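Local structure of U4/U6 snRNA-associated-splicing factor PRP24 (Saccharomyces cerevisiae, 4N0T) at residues N15-K18 / S19-Q22; R57-G60 / A61-A64; A139-C142 / V143-N147; S330-A333 / A334-M338. The protein binds U6 snRNA and acts as a recycling factor of the spliceosome, annealing U6 with U4 snRNA for further rounds of splicing. One frame throughout, in Å; residues are numbered along the deposited sequence.

Interaction 1: N15-K18 / S19-Q22; sequences NLPK and SYNQ
Tyr20 folds back on Pro17 where the chain leaves strand 10-16, and its side chain can be followed outward atom by atom. Tyr20 CB sits 3.4 Å from Pro17 O, beside the very carbonyl that the backbone of the same residue uses. A chi1 of -109°, an intermediate value, turns the ring back beside the proline, with Tyr20 CG 3.9 Å from Pro17 CD. At the ring the two ortho carbons part company. Tyr20 CD1 rests on the proline, 3.8 Å from Pro17 CG, and is as near to CD; Tyr20 CD2 instead meets the methyl Leu16 CD2 at 4.0 Å. Farther out, Tyr20 CE1 still approaches Pro17 CG, at 4.2 Å. Pro17 and Tyr20 run side by side and point the same way, whereas Leu16 crosses the tyrosine at about a right angle.

What folds the chain back is a type I beta turn from Pro17 to Tyr20. Its closing bond, from Tyr20 N to Pro17 O, spans 3.0 Å and is fairly straight at the hydrogen (162°), although the donor stands above the carbonyl plane. Lys18 and Ser19 occupy the two corners and are exposed. Within the domain, Tyr20 and Leu16 both reach Val25 of helix 22-29, and Pro17 and Tyr20 touch Val72. Tyr20 O is bonded to Arg49 NH1, which ties the turn to strand 49-55. Asn21 follows as N-cap, its OD1 accepting from Lys24 N. The whole is thus a type I beta turn leading into an N-capped helix, the link between the first strand and first helix of an RNA recognition motif.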
ATOM      1  N   ASN A  15     -31.122  10.753  -2.899  1.00 15.99           N
ATOM      2  CA  ASN A  15     -32.236  11.582  -2.402  1.00 17.31           C
ATOM      3  C   ASN A  15     -32.802  11.145  -1.055  1.00 21.59           C
ATOM      4  O   ASN A  15     -33.984  11.363  -0.770  1.00 24.36           O
ATOM      5  CB  ASN A  15     -33.367  11.727  -3.432  1.00 18.04           C
ATOM      6  CG  ASN A  15     -34.179  12.998  -3.208  1.00 25.66           C
ATOM      7  OD1 ASN A  15     -33.614  14.035  -2.849  1.00 23.92           O
ATOM      8  ND2 ASN A  15     -35.499  12.923  -3.394  1.00 26.35           N
ATOM      9  N   LEU A  16     -31.968  10.537  -0.218  1.00 17.41           N
ATOM     10  CA  LEU A  16     -32.361  10.283   1.162  1.00 20.07           C
ATOM     11  C   LEU A  16     -32.508  11.620   1.887  1.00 23.48           C
ATOM     12  O   LEU A  16     -31.840  12.602   1.530  1.00 23.68           O
ATOM     13  CB  LEU A  16     -31.307   9.429   1.872  1.00 21.02           C
ATOM     14  CG  LEU A  16     -31.218   7.981   1.392  1.00 21.32           C
ATOM     15  CD1 LEU A  16     -29.895   7.343   1.818  1.00 21.57           C
ATOM     16  CD2 LEU A  16     -32.381   7.169   1.919  1.00 21.50           C
ATOM     17  N   PRO A  17     -33.365  11.660   2.914  1.00 21.71           N
ATOM     18  CA  PRO A  17     -33.557  12.902   3.675  1.00 29.08           C
ATOM     19  C   PRO A  17     -32.254  13.376   4.313  1.00 29.78           C
ATOM     20  O   PRO A  17     -31.395  12.541   4.616  1.00 28.77           O
ATOM     21  CB  PRO A  17     -34.540  12.486   4.776  1.00 30.87           C
ATOM     22  CG  PRO A  17     -35.284  11.314   4.199  1.00 27.86           C
ATOM     23  CD  PRO A  17     -34.264  10.583   3.368  1.00 20.43           C
ATOM     24  N   LYS A  18     -32.116  14.687   4.509  1.00 31.24           N
ATOM     25  CA  LYS A  18     -30.974  15.263   5.228  1.00 36.21           C
ATOM     26  C   LYS A  18     -30.705  14.563   6.562  1.00 35.01           C
ATOM     27  O   LYS A  18     -29.553  14.380   6.970  1.00 35.10           O
ATOM     28  CB  LYS A  18     -31.240  16.745   5.502  1.00 45.89           C
ATOM     29  CG  LYS A  18     -30.326  17.707   4.770  1.00 56.55           C
ATOM     30  CD  LYS A  18     -29.887  18.839   5.695  1.00 62.75           C
ATOM     31  CE  LYS A  18     -28.755  18.394   6.612  1.00 63.94           C
ATOM     32  NZ  LYS A  18     -27.471  18.268   5.861  1.00 62.19           N
ATOM     33  N   SER A  19     -31.783  14.168   7.229  1.00 37.95           N
ATOM     34  CA  SER A  19     -31.708  13.601   8.573  1.00 44.74           C
ATOM     35  C   SER A  19     -31.275  12.141   8.594  1.00 45.59           C
ATOM     36  O   SER A  19     -31.058  11.569   9.667  1.00 46.46           O
ATOM     37  CB  SER A  19     -33.062  13.735   9.281  1.00 48.79           C
ATOM     38  OG  SER A  19     -34.023  12.836   8.749  1.00 49.67           O
ATOM     39  N   TYR A  20     -31.148  11.533   7.417  1.00 42.76           N
ATOM     40  CA  TYR A  20     -30.838  10.111   7.354  1.00 39.41           C
ATOM     41  C   TYR A  20     -29.372   9.794   7.640  1.00 38.29           C
ATOM     42  O   TYR A  20     -28.457  10.283   6.966  1.00 43.55           O
ATOM     43  CB  TYR A  20     -31.318   9.486   6.036  1.00 37.44           C
ATOM     44  CG  TYR A  20     -32.502   8.571   6.252  1.00 37.65           C
ATOM     45  CD1 TYR A  20     -33.691   9.068   6.769  1.00 38.00           C
ATOM     46  CD2 TYR A  20     -32.429   7.214   5.962  1.00 38.30           C
ATOM     47  CE1 TYR A  20     -34.776   8.249   6.987  1.00 39.84           C
ATOM     48  CE2 TYR A  20     -33.518   6.379   6.177  1.00 40.33           C
ATOM     49  CZ  TYR A  20     -34.687   6.910   6.694  1.00 43.64           C
ATOM     50  OH  TYR A  20     -35.786   6.111   6.917  1.00 51.89           O
ATOM     51  N   ASN A  21     -29.162   8.983   8.668  1.00 34.75           N
ATOM     52  CA  ASN A  21     -27.832   8.512   9.015  1.00 35.55           C
ATOM     53  C   ASN A  21     -27.640   7.053   8.623  1.00 31.16           C
ATOM     54  O   ASN A  21     -28.574   6.382   8.176  1.00 30.31           O
ATOM     55  CB  ASN A  21     -27.549   8.715  10.515  1.00 38.96           C
ATOM     56  CG  ASN A  21     -28.549   7.998  11.415  1.00 41.03           C
ATOM     57  OD1 ASN A  21     -29.076   6.937  11.075  1.00 41.25           O
ATOM     58  ND2 ASN A  21     -28.803   8.578  12.584  1.00 40.35           N
ATOM     59  N   GLN A  22     -26.419   6.576   8.807  1.00 32.18           N
ATOM     60  CA  GLN A  22     -26.051   5.197   8.532  1.00 34.37           C
ATOM     61  C   GLN A  22     -27.006   4.193   9.200  1.00 37.72           C
ATOM     62  O   GLN A  22     -27.410   3.196   8.590  1.00 37.36           O
ATOM     63  CB  GLN A  22     -24.625   5.008   9.031  1.00 37.44           C
ATOM     64  CG  GLN A  22     -23.990   3.689   8.760  1.00 45.17           C
ATOM     65  CD  GLN A  22     -22.566   3.679   9.255  1.00 51.44           C
ATOM     66  OE1 GLN A  22     -22.188   4.506  10.088  1.00 56.94           O
ATOM     67  NE2 GLN A  22     -21.763   2.761   8.741  1.00 50.24           N
TER

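Interaction 2: R57-G60 / A61-A64; sequences RYDG and ALAA
The ring of Tyr58 is the flat group on which Leu62 leans, and the leucine meets it obliquely, squarely on neither face nor edge. Leu62 CD1 lies 3.7 Å from Tyr58 CE2, while Leu62 CD2 is 4.0 Å from Tyr58 CZ, so the two methyls spread along one flank of the ring toward the hydroxyl. A second flat group, the carboxylate of Asp59, brings OD1 to 3.9 Å from Leu62 CD1. Tyr58 and Leu62 are an i to i+4 pair in helix 58-65, the second helix of the first RNA recognition motif. Tyr58 holds CG anti to the backbone N (chi1 -168°), Leu62 sets its own anti to the carbonyl carbon (chi1 -71°), and the two side chains thereby converge.

Arg57 is the N-cap residue; its side chain touches Pro34 and its end leads away from segment 61-64. Tyr58 also touches Leu8, and Ala63 reaches Cys32, while Gly60, Ala61 and Ala64 are buried. Gly60 O accepts from Ala64 N, and Asp59 O from Ala63 N. The backbone hydrogen bond between Tyr58 and Leu62 is the straightest of the three: Leu62 N gives its hydrogen to Tyr58 O at 2.9 Å, in the carbonyl plane, with 164° at the hydrogen.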
ATOM      1  N   ARG A  57     -24.973 -10.484  -0.624  1.00 25.49           N
ATOM      2  CA  ARG A  57     -25.259 -11.253  -1.837  1.00 27.57           C
ATOM      3  C   ARG A  57     -26.058 -10.449  -2.858  1.00 28.97           C
ATOM      4  O   ARG A  57     -26.726  -9.482  -2.497  1.00 26.76           O
ATOM      5  CB  ARG A  57     -26.015 -12.542  -1.478  1.00 31.20           C
ATOM      6  CG  ARG A  57     -25.206 -13.517  -0.627  1.00 36.68           C
ATOM      7  CD  ARG A  57     -25.995 -14.778  -0.303  1.00 41.30           C
ATOM      8  NE  ARG A  57     -26.949 -14.576   0.787  1.00 45.58           N
ATOM      9  CZ  ARG A  57     -26.604 -14.434   2.066  1.00 47.03           C
ATOM     10  NH1 ARG A  57     -25.322 -14.457   2.422  1.00 45.90           N
ATOM     11  NH2 ARG A  57     -27.541 -14.265   2.990  1.00 48.32           N
ATOM     12  N   TYR A  58     -25.999 -10.873  -4.120  1.00 27.11           N
ATOM     13  CA  TYR A  58     -26.654 -10.165  -5.221  1.00 25.72           C
ATOM     14  C   TYR A  58     -28.161 -10.007  -5.031  1.00 28.93           C
ATOM     15  O   TYR A  58     -28.734  -8.981  -5.417  1.00 26.01           O
ATOM     16  CB  TYR A  58     -26.361 -10.863  -6.550  1.00 25.50           C
ATOM     17  CG  TYR A  58     -26.752 -10.061  -7.768  1.00 26.69           C
ATOM     18  CD1 TYR A  58     -26.111  -8.868  -8.070  1.00 29.03           C
ATOM     19  CD2 TYR A  58     -27.754 -10.505  -8.629  1.00 31.55           C
ATOM     20  CE1 TYR A  58     -26.461  -8.132  -9.185  1.00 31.34           C
ATOM     21  CE2 TYR A  58     -28.106  -9.773  -9.751  1.00 32.17           C
ATOM     22  CZ  TYR A  58     -27.455  -8.590 -10.020  1.00 33.97           C
ATOM     23  OH  TYR A  58     -27.800  -7.853 -11.129  1.00 38.65           O
ATOM     24  N   ASP A  59     -28.795 -11.012  -4.430  1.00 30.53           N
ATOM     25  CA  ASP A  59     -30.230 -10.968  -4.166  1.00 30.03           C
ATOM     26  C   ASP A  59     -30.613  -9.810  -3.256  1.00 28.17           C
ATOM     27  O   ASP A  59     -31.721  -9.278  -3.359  1.00 27.66           O
ATOM     28  CB  ASP A  59     -30.706 -12.291  -3.551  1.00 34.81           C
ATOM     29  CG  ASP A  59     -30.922 -13.379  -4.594  1.00 42.35           C
ATOM     30  OD1 ASP A  59     -30.921 -13.058  -5.807  1.00 47.67           O
ATOM     31  OD2 ASP A  59     -31.106 -14.555  -4.198  1.00 39.73           O
ATOM     32  N   GLY A  60     -29.702  -9.429  -2.360  1.00 29.33           N
ATOM     33  CA  GLY A  60     -29.940  -8.303  -1.467  1.00 26.20           C
ATOM     34  C   GLY A  60     -29.934  -6.989  -2.230  1.00 22.85           C
ATOM     35  O   GLY A  60     -30.765  -6.096  -1.985  1.00 21.53           O
ATOM     36  N   ALA A  61     -28.990  -6.866  -3.157  1.00 20.98           N
ATOM     37  CA  ALA A  61     -28.921  -5.697  -4.034  1.00 22.48           C
ATOM     38  C   ALA A  61     -30.173  -5.609  -4.899  1.00 25.25           C
ATOM     39  O   ALA A  61     -30.732  -4.531  -5.091  1.00 22.17           O
ATOM     40  CB  ALA A  61     -27.694  -5.762  -4.904  1.00 20.33           C
ATOM     41  N   LEU A  62     -30.607  -6.749  -5.435  1.00 23.56           N
ATOM     42  CA  LEU A  62     -31.846  -6.779  -6.214  1.00 24.46           C
ATOM     43  C   LEU A  62     -33.029  -6.309  -5.390  1.00 21.59           C
ATOM     44  O   LEU A  62     -33.841  -5.504  -5.851  1.00 28.07           O
ATOM     45  CB  LEU A  62     -32.115  -8.194  -6.733  1.00 28.48           C
ATOM     46  CG  LEU A  62     -31.171  -8.668  -7.836  1.00 31.90           C
ATOM     47  CD1 LEU A  62     -31.524 -10.088  -8.272  1.00 34.68           C
ATOM     48  CD2 LEU A  62     -31.209  -7.710  -9.018  1.00 28.36           C
ATOM     49  N   ALA A  63     -33.134  -6.815  -4.168  1.00 21.95           N
ATOM     50  CA  ALA A  63     -34.235  -6.443  -3.297  1.00 25.45           C
ATOM     51  C   ALA A  63     -34.208  -4.945  -2.966  1.00 26.62           C
ATOM     52  O   ALA A  63     -35.257  -4.298  -2.913  1.00 24.05           O
ATOM     53  CB  ALA A  63     -34.197  -7.266  -2.028  1.00 27.16           C
ATOM     54  N   ALA A  64     -33.014  -4.399  -2.744  1.00 24.33           N
ATOM     55  CA  ALA A  64     -32.888  -2.968  -2.454  1.00 26.08           C
ATOM     56  C   ALA A  64     -33.396  -2.116  -3.614  1.00 19.97           C
ATOM     57  O   ALA A  64     -34.051  -1.095  -3.410  1.00 21.78           O
ATOM     58  CB  ALA A  64     -31.444  -2.614  -2.132  1.00 26.61           C
TER

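Interaction 3: A139-C142 / V143-N147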
ATOM      1  N   ALA A 139     -17.231  10.481 -12.176  1.00 19.40           N
ATOM      2  CA  ALA A 139     -16.053   9.624 -12.332  1.00 18.90           C
ATOM      3  C   ALA A 139     -15.208  10.107 -13.515  1.00 24.15           C
ATOM      4  O   ALA A 139     -13.994  10.281 -13.384  1.00 23.22           O
ATOM      5  CB  ALA A 139     -16.451   8.157 -12.516  1.00 19.47           C
ATOM      6  N   ARG A 140     -15.839  10.339 -14.664  1.00 24.63           N
ATOM      7  CA  ARG A 140     -15.083  10.835 -15.823  1.00 29.87           C
ATOM      8  C   ARG A 140     -14.459  12.204 -15.553  1.00 25.85           C
ATOM      9  O   ARG A 140     -13.373  12.510 -16.054  1.00 26.86           O
ATOM     10  CB  ARG A 140     -15.958  10.894 -17.081  1.00 33.91           C
ATOM     11  CG  ARG A 140     -16.396   9.528 -17.611  1.00 41.74           C
ATOM     12  CD  ARG A 140     -15.214   8.667 -18.067  1.00 47.83           C
ATOM     13  NE  ARG A 140     -15.655   7.374 -18.592  1.00 56.23           N
ATOM     14  CZ  ARG A 140     -14.835   6.391 -18.961  1.00 60.80           C
ATOM     15  NH1 ARG A 140     -13.520   6.544 -18.862  1.00 66.13           N
ATOM     16  NH2 ARG A 140     -15.328   5.249 -19.425  1.00 57.00           N
ATOM     17  N   TYR A 141     -15.139  13.024 -14.757  1.00 24.65           N
ATOM     18  CA  TYR A 141     -14.635  14.349 -14.422  1.00 24.85           C
ATOM     19  C   TYR A 141     -13.405  14.254 -13.512  1.00 29.64           C
ATOM     20  O   TYR A 141     -12.447  15.015 -13.668  1.00 26.38           O
ATOM     21  CB  TYR A 141     -15.749  15.208 -13.795  1.00 27.06           C
ATOM     22  CG  TYR A 141     -15.376  16.662 -13.597  1.00 28.33           C
ATOM     23  CD1 TYR A 141     -15.109  17.484 -14.688  1.00 31.02           C
ATOM     24  CD2 TYR A 141     -15.312  17.220 -12.324  1.00 29.77           C
ATOM     25  CE1 TYR A 141     -14.766  18.820 -14.513  1.00 31.77           C
ATOM     26  CE2 TYR A 141     -14.971  18.558 -12.141  1.00 31.72           C
ATOM     27  CZ  TYR A 141     -14.703  19.349 -13.245  1.00 34.34           C
ATOM     28  OH  TYR A 141     -14.363  20.674 -13.084  1.00 39.03           O
ATOM     29  N   CYS A 142     -13.420  13.315 -12.573  1.00 24.50           N
ATOM     30  CA  CYS A 142     -12.235  13.089 -11.737  1.00 24.84           C
ATOM     31  C   CYS A 142     -11.021  12.691 -12.568  1.00 20.09           C
ATOM     32  O   CYS A 142      -9.905  13.129 -12.291  1.00 24.05           O
ATOM     33  CB  CYS A 142     -12.500  12.006 -10.692  1.00 25.11           C
ATOM     34  SG  CYS A 142     -13.637  12.505  -9.386  1.00 23.22           S
ATOM     35  N   VAL A 143     -11.227  11.857 -13.580  1.00 17.40           N
ATOM     36  CA  VAL A 143     -10.112  11.463 -14.442  1.00 22.57           C
ATOM     37  C   VAL A 143      -9.595  12.699 -15.174  1.00 29.52           C
ATOM     38  O   VAL A 143      -8.394  12.953 -15.209  1.00 25.22           O
ATOM     39  CB  VAL A 143     -10.510  10.389 -15.461  1.00 21.92           C
ATOM     40  CG1 VAL A 143      -9.347  10.117 -16.431  1.00 24.50           C
ATOM     41  CG2 VAL A 143     -10.907   9.090 -14.753  1.00 20.45           C
ATOM     42  N   GLU A 144     -10.523  13.477 -15.734  1.00 28.00           N
ATOM     43  CA  GLU A 144     -10.178  14.680 -16.488  1.00 31.46           C
ATOM     44  C   GLU A 144      -9.333  15.655 -15.676  1.00 25.70           C
ATOM     45  O   GLU A 144      -8.312  16.147 -16.157  1.00 30.19           O
ATOM     46  CB  GLU A 144     -11.452  15.388 -16.962  1.00 36.55           C
ATOM     47  CG  GLU A 144     -11.185  16.642 -17.782  1.00 46.30           C
ATOM     48  CD  GLU A 144     -12.405  17.548 -17.905  1.00 51.72           C
ATOM     49  OE1 GLU A 144     -13.541  17.031 -17.997  1.00 54.37           O
ATOM     50  OE2 GLU A 144     -12.220  18.786 -17.901  1.00 51.45           O
ATOM     51  N   LYS A 145      -9.738  15.914 -14.436  1.00 22.89           N
ATOM     52  CA  LYS A 145      -9.074  16.921 -13.616  1.00 25.73           C
ATOM     53  C   LYS A 145      -7.891  16.411 -12.797  1.00 30.49           C
ATOM     54  O   LYS A 145      -6.984  17.187 -12.489  1.00 29.97           O
ATOM     55  CB  LYS A 145     -10.079  17.580 -12.669  1.00 31.12           C
ATOM     56  CG  LYS A 145     -11.295  18.194 -13.365  1.00 33.66           C
ATOM     57  CD  LYS A 145     -10.936  19.445 -14.160  1.00 37.72           C
ATOM     58  CE  LYS A 145     -10.459  20.560 -13.245  1.00 44.77           C
ATOM     59  NZ  LYS A 145     -10.641  21.905 -13.869  1.00 49.95           N
ATOM     60  N   LEU A 146      -7.897  15.124 -12.440  1.00 26.40           N
ATOM     61  CA  LEU A 146      -6.931  14.618 -11.461  1.00 21.24           C
ATOM     62  C   LEU A 146      -5.843  13.725 -12.053  1.00 22.09           C
ATOM     63  O   LEU A 146      -4.759  13.626 -11.475  1.00 25.65           O
ATOM     64  CB  LEU A 146      -7.631  13.873 -10.318  1.00 22.62           C
ATOM     65  CG  LEU A 146      -8.735  14.653  -9.597  1.00 23.63           C
ATOM     66  CD1 LEU A 146      -9.390  13.801  -8.511  1.00 21.30           C
ATOM     67  CD2 LEU A 146      -8.198  15.955  -9.002  1.00 26.88           C
ATOM     68  N   ASN A 147      -6.125  13.056 -13.170  1.00 21.62           N
ATOM     69  CA  ASN A 147      -5.090  12.224 -13.794  1.00 23.72           C
ATOM     70  C   ASN A 147      -3.976  13.115 -14.326  1.00 28.83           C
ATOM     71  O   ASN A 147      -4.218  13.967 -15.192  1.00 28.44           O
ATOM     72  CB  ASN A 147      -5.639  11.349 -14.925  1.00 21.26           C
ATOM     73  CG  ASN A 147      -4.622  10.321 -15.407  1.00 29.33           C
ATOM     74  OD1 ASN A 147      -3.982   9.647 -14.596  1.00 24.16           O
ATOM     75  ND2 ASN A 147      -4.443  10.221 -16.726  1.00 30.52           N
TER
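Different chi1 torsions bring Tyr141 and Lys145 together: the tyrosine places CG trans to its backbone N (-172°), and the lysine swings CG beside its own N (-55°). Further bends at chi2 and chi3 lay the lysine chain along the ring, both side chains pointing the same way. The setting is helix 136-146, the second helix of the second RNA recognition motif, and the pair stands one turn apart near its C-terminal end. Lys145 CG lies over one face of the Tyr141 ring, 3.8 Å from the centroid and offset toward the rim, a CH-pi contact made by the aliphatic part of the chain. Lys145 CD comes to 3.8 Å from Tyr141 OH. Glu144 reaches the same ring obliquely, with OE1 3.7 Å from Tyr141 CD1 and the carboxylate plane almost perpendicular to the ring.

Ala139, Cys142 and Leu146 are buried. Cys142 and Leu146 pack on Leu105 of helix 98-107, while Ala139, Cys142 and Val143 reach Leu87 of strand 86-90. Asn147, the first residue to leave the helix, is held by Thr158, whose N donates to its OD1. Four backbone bonds span the segments, the longest from Val143 N to Ala139 O. In the last of them Leu146 N lies 2.8 Å from Cys142 O, bent to 140° at the hydrogen, and Leu146 CB also crowds that oxygen at 3.1 Å.

Interaction 4: S330-A333 / A334-M338; sequences SKFA and AKMLM
Phe332 and Met336 form the close-packed part of this contact, one helical turn apart. The methionine presents CG first, 3.6 Å from Phe332 CE1, then bends so that Met336 SD stands 4.0 Å from the same carbon and the terminal CE 4.1 Å from Phe332 CZ. The sulfur of Met336 is 4.8 Å from the Phe332 ring centroid, 46° off the normal, which makes an oblique Met-aromatic contact. Successive bends at chi2 and chi3 keep the thioether beside the ring.

Both residues belong to helix 330-340, which follows strand 322-327 in the occluded RNA recognition motif and lies against its sheet. Phe327 of that strand meets the ring of Phe332 with planes inclined at about 50°, and also touches Ala333 and Met336; Ile306 touches Phe332 and Met336.

The solvent side is looser. Lys331, Ala334 and Lys335 are exposed, and the two lysine side chains lead away from the opposing segments, leaving mainly backbone to link them: Lys335 N donates to Lys331 O at 3.1 Å. Ala334 brings its methyl CB to 3.3 Å from Ser330 O, the oxygen that also accepts its N-H. On the packed flank, Met336 N bonds to Phe332 O at 2.9 Å.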
ATOM      1  N   SER A 330      20.618   6.059  22.298  1.00 37.33           N
ATOM      2  CA  SER A 330      19.776   5.480  23.344  1.00 39.41           C
ATOM      3  C   SER A 330      19.127   6.526  24.244  1.00 41.08           C
ATOM      4  O   SER A 330      18.059   6.290  24.816  1.00 36.27           O
ATOM      5  CB  SER A 330      20.592   4.518  24.206  1.00 43.10           C
ATOM      6  OG  SER A 330      21.795   5.126  24.643  1.00 45.85           O
ATOM      7  N   LYS A 331      19.781   7.673  24.381  1.00 46.05           N
ATOM      8  CA  LYS A 331      19.255   8.738  25.224  1.00 45.71           C
ATOM      9  C   LYS A 331      18.048   9.386  24.558  1.00 38.05           C
ATOM     10  O   LYS A 331      17.037   9.631  25.210  1.00 34.77           O
ATOM     11  CB  LYS A 331      20.335   9.776  25.522  1.00 53.17           C
ATOM     12  CG  LYS A 331      21.644   9.163  25.999  1.00 61.07           C
ATOM     13  CD  LYS A 331      22.718   9.239  24.924  1.00 66.70           C
ATOM     14  CE  LYS A 331      23.487  10.551  25.010  1.00 70.81           C
ATOM     15  NZ  LYS A 331      24.433  10.703  23.867  1.00 74.32           N
ATOM     16  N   PHE A 332      18.154   9.650  23.257  1.00 33.25           N
ATOM     17  CA  PHE A 332      17.027  10.192  22.502  1.00 34.62           C
ATOM     18  C   PHE A 332      15.885   9.174  22.486  1.00 32.14           C
ATOM     19  O   PHE A 332      14.719   9.525  22.701  1.00 27.88           O
ATOM     20  CB  PHE A 332      17.451  10.562  21.075  1.00 33.36           C
ATOM     21  CG  PHE A 332      16.512  11.514  20.389  1.00 31.41           C
ATOM     22  CD1 PHE A 332      15.434  11.041  19.651  1.00 30.72           C
ATOM     23  CD2 PHE A 332      16.705  12.884  20.479  1.00 31.06           C
ATOM     24  CE1 PHE A 332      14.564  11.921  19.019  1.00 32.40           C
ATOM     25  CE2 PHE A 332      15.842  13.768  19.852  1.00 35.87           C
ATOM     26  CZ  PHE A 332      14.770  13.287  19.119  1.00 36.36           C
ATOM     27  N   ALA A 333      16.223   7.911  22.243  1.00 29.87           N
ATOM     28  CA  ALA A 333      15.221   6.849  22.249  1.00 27.90           C
ATOM     29  C   ALA A 333      14.483   6.775  23.588  1.00 27.80           C
ATOM     30  O   ALA A 333      13.262   6.634  23.619  1.00 24.23           O
ATOM     31  CB  ALA A 333      15.848   5.507  21.908  1.00 27.04           C
ATOM     32  N   ALA A 334      15.225   6.871  24.689  1.00 27.85           N
ATOM     33  CA  ALA A 334      14.608   6.825  26.017  1.00 28.40           C
ATOM     34  C   ALA A 334      13.618   7.967  26.242  1.00 25.83           C
ATOM     35  O   ALA A 334      12.541   7.768  26.819  1.00 25.49           O
ATOM     36  CB  ALA A 334      15.671   6.829  27.095  1.00 31.26           C
ATOM     37  N   LYS A 335      13.978   9.160  25.789  1.00 24.34           N
ATOM     38  CA  LYS A 335      13.085  10.307  25.938  1.00 26.77           C
ATOM     39  C   LYS A 335      11.854  10.160  25.054  1.00 29.95           C
ATOM     40  O   LYS A 335      10.740  10.537  25.446  1.00 27.85           O
ATOM     41  CB  LYS A 335      13.813  11.611  25.606  1.00 28.92           C
ATOM     42  CG  LYS A 335      12.951  12.866  25.803  1.00 37.50           C
ATOM     43  CD  LYS A 335      12.298  12.922  27.198  1.00 36.62           C
ATOM     44  CE  LYS A 335      11.473  14.189  27.362  1.00 33.37           C
ATOM     45  NZ  LYS A 335      12.275  15.451  27.217  1.00 20.76           N
ATOM     46  N   MET A 336      12.051   9.618  23.856  1.00 26.33           N
ATOM     47  CA  MET A 336      10.930   9.368  22.961  1.00 20.96           C
ATOM     48  C   MET A 336       9.997   8.312  23.531  1.00 21.72           C
ATOM     49  O   MET A 336       8.785   8.394  23.354  1.00 23.86           O
ATOM     50  CB  MET A 336      11.428   8.950  21.578  1.00 22.84           C
ATOM     51  CG  MET A 336      12.075  10.083  20.826  1.00 24.48           C
ATOM     52  SD  MET A 336      10.975  11.496  20.661  1.00 47.99           S
ATOM     53  CE  MET A 336      11.722  12.661  21.806  1.00 41.67           C
ATOM     54  N   LEU A 337      10.563   7.331  24.229  1.00 19.42           N
ATOM     55  CA  LEU A 337       9.757   6.309  24.893  1.00 20.31           C
ATOM     56  C   LEU A 337       8.764   6.978  25.837  1.00 25.78           C
ATOM     57  O   LEU A 337       7.564   6.688  25.824  1.00 25.41           O
ATOM     58  CB  LEU A 337      10.658   5.361  25.683  1.00 26.57           C
ATOM     59  CG  LEU A 337       9.950   4.147  26.289  1.00 33.24           C
ATOM     60  CD1 LEU A 337       9.704   3.078  25.235  1.00 33.10           C
ATOM     61  CD2 LEU A 337      10.731   3.567  27.453  1.00 36.74           C
ATOM     62  N   MET A 338       9.276   7.892  26.650  1.00 24.84           N
ATOM     63  CA  MET A 338       8.435   8.618  27.600  1.00 24.45           C
ATOM     64  C   MET A 338       7.379   9.499  26.923  1.00 22.13           C
ATOM     65  O   MET A 338       6.194   9.446  27.270  1.00 26.99           O
ATOM     66  CB  MET A 338       9.315   9.475  28.514  1.00 26.78           C
ATOM     67  CG  MET A 338       8.510  10.321  29.472  1.00 27.77           C
ATOM     68  SD  MET A 338       9.547  11.526  30.329  1.00 26.02           S
ATOM     69  CE  MET A 338      10.697  10.447  31.188  1.00 27.25           C
TER

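Three of the four contacts join side chains one turn apart on a helix, and all three fall on the same element of the RNA recognition fold: the helix after the third strand, in the first, second and occluded motifs respectively. Interaction 1 differs, being a surface beta turn ahead of the first helix. It shares a domain with interaction 2, their centres about 21 Å apart, whereas interaction 4 lies about 55 Å from interaction 2, centre to centre. Each contact sets an aromatic ring against a different main partner: proline with leucine, leucine, a lysine chain, methionine. Interactions 2, 3 and 4 are partly buried; the ring of interaction 3 meets exposed charged residues, while interaction 4 puts a buried methionine obliquely against its ring.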